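Local coordinates for Pre-mRNA-splicing factor SAD1 (Saccharomyces cerevisiae, PDB 4MSX), which promotes assembly of newly made U4 snRNA into the U4/U6 snRNP and is required for pre-mRNA splicing, although its ubiquitin-protease fold is catalytically inactive, at residues A[74-79]-A[91-96]; A[95-100]-A[117-122]. All blocks are in the same frame, centred on the assembly; numbering follows the deposited sequence.

Both contacts belong to the zinc-finger part of the chain. From the N terminus, the irregular segment 74-79 comes first, and contact 1 closes a loop by laying it against 91-96, the strand 91-94 and the start of the turn after it. The chain then turns through 95-100, completing the CxxC pair begun by Cys94, enters strand 100-102 and helix 109-116, and returns at 117-122, where contact 2 closes the second loop. The loops follow one another and overlap at Leu95 and Val96, which serve both. Contact 1 ties the leading loop to the sheet; contact 2 joins that turn, helix end and strand 121-124 round the zinc ion that Cys94 also binds.

Contact 1: residues A[74-79]-A[91-96]; sequences LDFDSE and VYCCLV. With ZN (zinc ion), chain B.
Leu74 and Leu95 meet at the ends of their side chains, which cross at about a right angle with Leu74 CD1 4.0 Å from Leu95 CD2. A Leu74 chi2 of -178° extends CD1 to this meeting point. The other branch of Leu74 lies over the backbone where strand 91-94 gives out: CD2 is 3.8 Å from Cys94 O and also touches Leu95 CA. Next along, Cys93 points at the loop, and its sulfur touches Leu74 CD2 and, at about a right angle to that, Phe76 CE1. The sulfur-aromatic contact is oblique: Cys93 SG is 4.0 Å from Phe76 CE1, and its line to the ring centroid is tilted 57° from the normal. SG is put there by a first torsion of 178°, anti to the backbone N of Cys93.

No hydrogen bond joins the two segments; they are held by apolar packing and sulfur. What shapes the loop is an Asx turn, in which Asp77 N donates to Asp75 OD1 at 2.7 Å, across Phe76. The other carboxylate oxygen, Asp75 OD2, makes a salt bridge with Lys241, and Asp77 pairs with Lys233. On the far side of the strand Cys94 points away from the loop, and Cys94 SG binds the zinc ion at 2.3 Å; Val96 N adds a weak hydrogen bond to the same sulfur. Cys97, His113 and His119 complete the site.

Strand 91-94 runs between strands 100-102 and 121-124 in the antiparallel sheet of what is predicted to be a degenerate UBP-type zinc finger. The loop lies between this sheet and helix 146-155: Leu74 packs on Ile151, and Phe76 on Ile151, Ala154 and Ala155 of the helix while also touching Leu123 of strand 121-124.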
loop_
_atom_site.group_PDB
_atom_site.type_symbol
_atom_site.label_atom_id
_atom_site.label_comp_id
_atom_site.label_asym_id
_atom_site.label_seq_id
_atom_site.Cartn_x
_atom_site.Cartn_y
_atom_site.Cartn_z
ATOM N N LEU A 74 -10.531 15.798 13.053
ATOM C CA LEU A 74 -9.157 15.346 13.307
ATOM C C LEU A 74 -8.662 14.442 12.156
ATOM O O LEU A 74 -9.210 13.347 11.939
ATOM C CB LEU A 74 -9.091 14.559 14.613
ATOM C CG LEU A 74 -9.686 15.375 15.780
ATOM C CD1 LEU A 74 -9.532 14.553 17.045
ATOM C CD2 LEU A 74 -8.927 16.748 15.859
ATOM N N ASP A 75 -7.605 14.863 11.482
ATOM C CA ASP A 75 -6.989 14.026 10.392
ATOM C C ASP A 75 -5.506 13.945 10.693
ATOM O O ASP A 75 -4.827 14.974 10.829
ATOM C CB ASP A 75 -7.208 14.675 9.017
ATOM C CG ASP A 75 -6.719 13.781 7.853
ATOM O OD1 ASP A 75 -5.617 13.193 7.951
ATOM O OD2 ASP A 75 -7.459 13.641 6.847
ATOM N N PHE A 76 -5.005 12.740 10.917
ATOM C CA PHE A 76 -3.596 12.576 11.259
ATOM C C PHE A 76 -2.723 12.096 10.060
ATOM O O PHE A 76 -1.574 11.712 10.218
ATOM C CB PHE A 76 -3.516 11.588 12.407
ATOM C CG PHE A 76 -4.144 12.138 13.674
ATOM C CD1 PHE A 76 -3.551 13.222 14.317
ATOM C CD2 PHE A 76 -5.327 11.606 14.170
ATOM C CE1 PHE A 76 -4.126 13.755 15.508
ATOM C CE2 PHE A 76 -5.930 12.120 15.337
ATOM C CZ PHE A 76 -5.318 13.188 16.017
ATOM N N ASP A 77 -3.287 12.154 8.877
ATOM C CA ASP A 77 -2.526 11.804 7.691
ATOM C C ASP A 77 -1.753 13.007 7.107
ATOM O O ASP A 77 -1.019 12.859 6.139
ATOM C CB ASP A 77 -3.483 11.270 6.616
ATOM C CG ASP A 77 -4.146 9.988 7.022
ATOM O OD1 ASP A 77 -3.709 9.408 8.027
ATOM O OD2 ASP A 77 -5.130 9.587 6.372
ATOM N N SER A 78 -1.937 14.191 7.668
ATOM C CA SER A 78 -1.345 15.398 7.091
ATOM C C SER A 78 0.134 15.526 7.459
ATOM O O SER A 78 0.616 14.890 8.411
ATOM C CB SER A 78 -2.108 16.636 7.588
ATOM O OG SER A 78 -3.443 16.624 7.086
ATOM N N GLU A 79 0.851 16.355 6.701
ATOM C CA GLU A 79 2.234 16.659 7.002
ATOM C C GLU A 79 2.240 17.270 8.443
ATOM O O GLU A 79 1.454 18.154 8.742
ATOM C CB GLU A 79 2.781 17.727 6.015
ATOM C CG GLU A 79 4.274 17.959 6.174
ATOM C CD GLU A 79 4.856 19.022 5.198
ATOM O OE1 GLU A 79 4.112 19.595 4.353
ATOM O OE2 GLU A 79 6.087 19.284 5.303
ATOM N N VAL A 91 5.248 19.599 17.243
ATOM C CA VAL A 91 3.983 20.008 16.665
ATOM C C VAL A 91 2.857 19.358 17.476
ATOM O O VAL A 91 2.973 18.190 17.884
ATOM C CB VAL A 91 3.905 19.595 15.164
ATOM C CG1 VAL A 91 2.592 20.016 14.543
ATOM C CG2 VAL A 91 5.042 20.243 14.404
ATOM N N TYR A 92 1.776 20.116 17.709
ATOM C CA TYR A 92 0.626 19.627 18.468
ATOM C C TYR A 92 -0.577 19.741 17.561
ATOM O O TYR A 92 -0.647 20.632 16.707
ATOM C CB TYR A 92 0.374 20.478 19.751
ATOM C CG TYR A 92 1.419 20.270 20.812
ATOM C CD1 TYR A 92 2.721 20.722 20.632
ATOM C CD2 TYR A 92 1.104 19.603 21.998
ATOM C CE1 TYR A 92 3.687 20.494 21.611
ATOM C CE2 TYR A 92 2.042 19.383 22.974
ATOM C CZ TYR A 92 3.334 19.835 22.777
ATOM O OH TYR A 92 4.288 19.597 23.740
ATOM N N CYS A 93 -1.549 18.868 17.770
ATOM C CA CYS A 93 -2.796 18.998 17.071
ATOM C C CYS A 93 -3.803 19.542 18.074
ATOM O O CYS A 93 -3.974 18.978 19.151
ATOM C CB CYS A 93 -3.282 17.641 16.555
ATOM S SG CYS A 93 -4.881 17.682 15.713
ATOM N N CYS A 94 -4.484 20.610 17.673
ATOM C CA CYS A 94 -5.616 21.129 18.399
ATOM C C CYS A 94 -6.797 20.195 18.203
ATOM O O CYS A 94 -7.196 19.898 17.070
ATOM C CB CYS A 94 -6.018 22.542 17.927
ATOM S SG CYS A 94 -7.550 23.048 18.851
ATOM N N LEU A 95 -7.381 19.717 19.308
ATOM C CA LEU A 95 -8.373 18.632 19.196
ATOM C C LEU A 95 -9.748 19.215 19.089
ATOM O O LEU A 95 -10.709 18.471 18.931
ATOM C CB LEU A 95 -8.286 17.614 20.363
ATOM C CG LEU A 95 -6.895 16.981 20.499
ATOM C CD1 LEU A 95 -6.832 15.966 21.698
ATOM C CD2 LEU A 95 -6.524 16.200 19.196
ATOM N N VAL A 96 -9.836 20.559 19.097
ATOM C CA VAL A 96 -11.108 21.205 18.769
ATOM C C VAL A 96 -11.281 21.516 17.277
ATOM O O VAL A 96 -12.341 21.212 16.682
ATOM C CB VAL A 96 -11.263 22.562 19.586
ATOM C CG1 VAL A 96 -12.575 23.214 19.239
ATOM C CG2 VAL A 96 -11.087 22.276 21.093
HETATM ZN ZN ZN B . -8.114 24.926 17.597
#

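Contact 2: residues A[95-100]-A[117-122]; sequences LVCGHY and ENHHVF. With ZN (zinc ion), chain B.
Val96 covers one face of the His119 ring, its CG1 methyl 3.5 Å from the ring centroid and only 12° off the normal, a CH-pi contact. Its other methyl, CG2, rests against His119 CB, while Glu117 CB lies over the opposite face of the imidazole, more loosely. Held between them, the ring presents ND1 to the zinc ion, with His119 ND1 2.2 Å from the metal. Cys97 supplies the second zinc ligand of this contact, its SG at 2.4 Å from the ion and at the edge of the same imidazole. A chi1 of 69° sets that sulfur between the backbone N and the carbonyl carbon, and Cys97 CB packs obliquely near His119 CE1.

Leu95 fixes the start of the turn: Leu95 N donates to Val121 O at 2.9 Å, and the two side chains cross at about a right angle, Leu95 CD1 3.8 Å from Val121 CG1. Cut back to an alanine, this position is likely to keep the backbone bond but open a gap beside Val121 CG1 and Leu74.

With Cys94 and His113 the site is a Cys2His2 zinc centre, the CxxC turn facing ligands from helix 109-116 and just beyond it. A Schellman motif with Asn118 at C-prime ends that helix, and the chain then runs through His119 into strand 121-124, which lies between strands 91-94 and 130-132.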
loop_
_atom_site.group_PDB
_atom_site.type_symbol
_atom_site.label_atom_id
_atom_site.label_comp_id
_atom_site.label_asym_id
_atom_site.label_seq_id
_atom_site.Cartn_x
_atom_site.Cartn_y
_atom_site.Cartn_z
ATOM N N LEU A 95 -7.381 19.717 19.308
ATOM C CA LEU A 95 -8.373 18.632 19.196
ATOM C C LEU A 95 -9.748 19.215 19.089
ATOM O O LEU A 95 -10.709 18.471 18.931
ATOM C CB LEU A 95 -8.286 17.614 20.363
ATOM C CG LEU A 95 -6.895 16.981 20.499
ATOM C CD1 LEU A 95 -6.832 15.966 21.698
ATOM C CD2 LEU A 95 -6.524 16.200 19.196
ATOM N N VAL A 96 -9.836 20.559 19.097
ATOM C CA VAL A 96 -11.108 21.205 18.769
ATOM C C VAL A 96 -11.281 21.516 17.277
ATOM O O VAL A 96 -12.341 21.212 16.682
ATOM C CB VAL A 96 -11.263 22.562 19.586
ATOM C CG1 VAL A 96 -12.575 23.214 19.239
ATOM C CG2 VAL A 96 -11.087 22.276 21.093
ATOM N N CYS A 97 -10.271 22.130 16.653
ATOM C CA CYS A 97 -10.409 22.523 15.242
ATOM C C CYS A 97 -9.536 21.651 14.327
ATOM O O CYS A 97 -9.702 21.679 13.115
ATOM C CB CYS A 97 -10.055 24.038 15.027
ATOM S SG CYS A 97 -8.330 24.426 15.259
ATOM N N GLY A 98 -8.595 20.894 14.895
ATOM C CA GLY A 98 -7.823 19.951 14.088
ATOM C C GLY A 98 -6.611 20.541 13.385
ATOM O O GLY A 98 -5.891 19.811 12.727
ATOM N N HIS A 99 -6.353 21.850 13.522
ATOM C CA HIS A 99 -5.135 22.400 12.957
ATOM C C HIS A 99 -3.933 22.073 13.802
ATOM O O HIS A 99 -4.055 21.761 14.996
ATOM C CB HIS A 99 -5.293 23.927 12.754
ATOM C CG HIS A 99 -6.306 24.266 11.705
ATOM N ND1 HIS A 99 -6.042 24.147 10.357
ATOM C CD2 HIS A 99 -7.604 24.634 11.796
ATOM C CE1 HIS A 99 -7.124 24.461 9.663
ATOM N NE2 HIS A 99 -8.086 24.763 10.512
ATOM N N TYR A 100 -2.755 22.128 13.182
ATOM C CA TYR A 100 -1.541 21.793 13.908
ATOM C C TYR A 100 -0.792 23.070 14.318
ATOM O O TYR A 100 -0.661 24.003 13.493
ATOM C CB TYR A 100 -0.602 21.044 12.997
ATOM C CG TYR A 100 -1.115 19.680 12.530
ATOM C CD1 TYR A 100 -2.277 19.092 13.074
ATOM C CD2 TYR A 100 -0.402 18.969 11.580
ATOM C CE1 TYR A 100 -2.717 17.785 12.636
ATOM C CE2 TYR A 100 -0.821 17.677 11.156
ATOM C CZ TYR A 100 -1.970 17.105 11.668
ATOM O OH TYR A 100 -2.345 15.848 11.188
ATOM N N GLU A 117 -8.165 31.449 20.431
ATOM C CA GLU A 117 -9.286 30.774 19.784
ATOM C C GLU A 117 -10.144 30.041 20.842
ATOM O O GLU A 117 -11.175 29.480 20.503
ATOM C CB GLU A 117 -8.775 29.785 18.700
ATOM C CG GLU A 117 -7.870 30.501 17.640
ATOM C CD GLU A 117 -8.547 31.713 17.008
ATOM O OE1 GLU A 117 -9.731 31.607 16.611
ATOM O OE2 GLU A 117 -7.902 32.784 16.915
ATOM N N ASN A 118 -9.696 30.056 22.095
ATOM C CA ASN A 118 -10.460 29.391 23.163
ATOM C C ASN A 118 -10.553 27.878 22.846
ATOM O O ASN A 118 -11.655 27.330 22.916
ATOM C CB ASN A 118 -11.893 29.936 23.197
ATOM C CG ASN A 118 -12.700 29.457 24.434
ATOM O OD1 ASN A 118 -12.144 29.103 25.488
ATOM N ND2 ASN A 118 -14.018 29.439 24.283
ATOM N N HIS A 119 -9.429 27.239 22.478
ATOM C CA HIS A 119 -9.383 25.752 22.187
ATOM C C HIS A 119 -8.322 25.219 23.132
ATOM O O HIS A 119 -7.196 25.700 23.116
ATOM C CB HIS A 119 -9.039 25.472 20.670
ATOM C CG HIS A 119 -10.120 25.889 19.726
ATOM N ND1 HIS A 119 -9.966 25.896 18.360
ATOM C CD2 HIS A 119 -11.378 26.340 19.957
ATOM C CE1 HIS A 119 -11.083 26.307 17.781
ATOM N NE2 HIS A 119 -11.949 26.600 18.733
ATOM N N HIS A 120 -8.658 24.273 24.018
ATOM C CA HIS A 120 -7.764 23.991 25.135
ATOM C C HIS A 120 -7.211 22.588 25.224
ATOM O O HIS A 120 -6.352 22.358 26.079
ATOM C CB HIS A 120 -8.502 24.347 26.458
ATOM C CG HIS A 120 -8.909 25.788 26.485
ATOM N ND1 HIS A 120 -8.024 26.790 26.821
ATOM C CD2 HIS A 120 -10.060 26.404 26.113
ATOM C CE1 HIS A 120 -8.625 27.968 26.698
ATOM N NE2 HIS A 120 -9.864 27.761 26.281
ATOM N N VAL A 121 -7.645 21.672 24.340
ATOM C CA VAL A 121 -7.153 20.260 24.442
ATOM C C VAL A 121 -6.289 19.938 23.194
ATOM O O VAL A 121 -6.770 20.139 22.080
ATOM C CB VAL A 121 -8.359 19.272 24.493
ATOM C CG1 VAL A 121 -7.891 17.820 24.864
ATOM C CG2 VAL A 121 -9.398 19.775 25.506
ATOM N N PHE A 122 -5.040 19.522 23.418
ATOM C CA PHE A 122 -4.057 19.306 22.380
ATOM C C PHE A 122 -3.477 17.882 22.484
ATOM O O PHE A 122 -3.417 17.288 23.579
ATOM C CB PHE A 122 -2.918 20.309 22.531
ATOM C CG PHE A 122 -3.371 21.718 22.241
ATOM C CD1 PHE A 122 -4.109 22.420 23.219
ATOM C CD2 PHE A 122 -3.195 22.283 20.966
ATOM C CE1 PHE A 122 -4.603 23.707 22.941
ATOM C CE2 PHE A 122 -3.643 23.561 20.672
ATOM C CZ PHE A 122 -4.351 24.301 21.668
HETATM ZN ZN ZN B . -8.114 24.926 17.597
#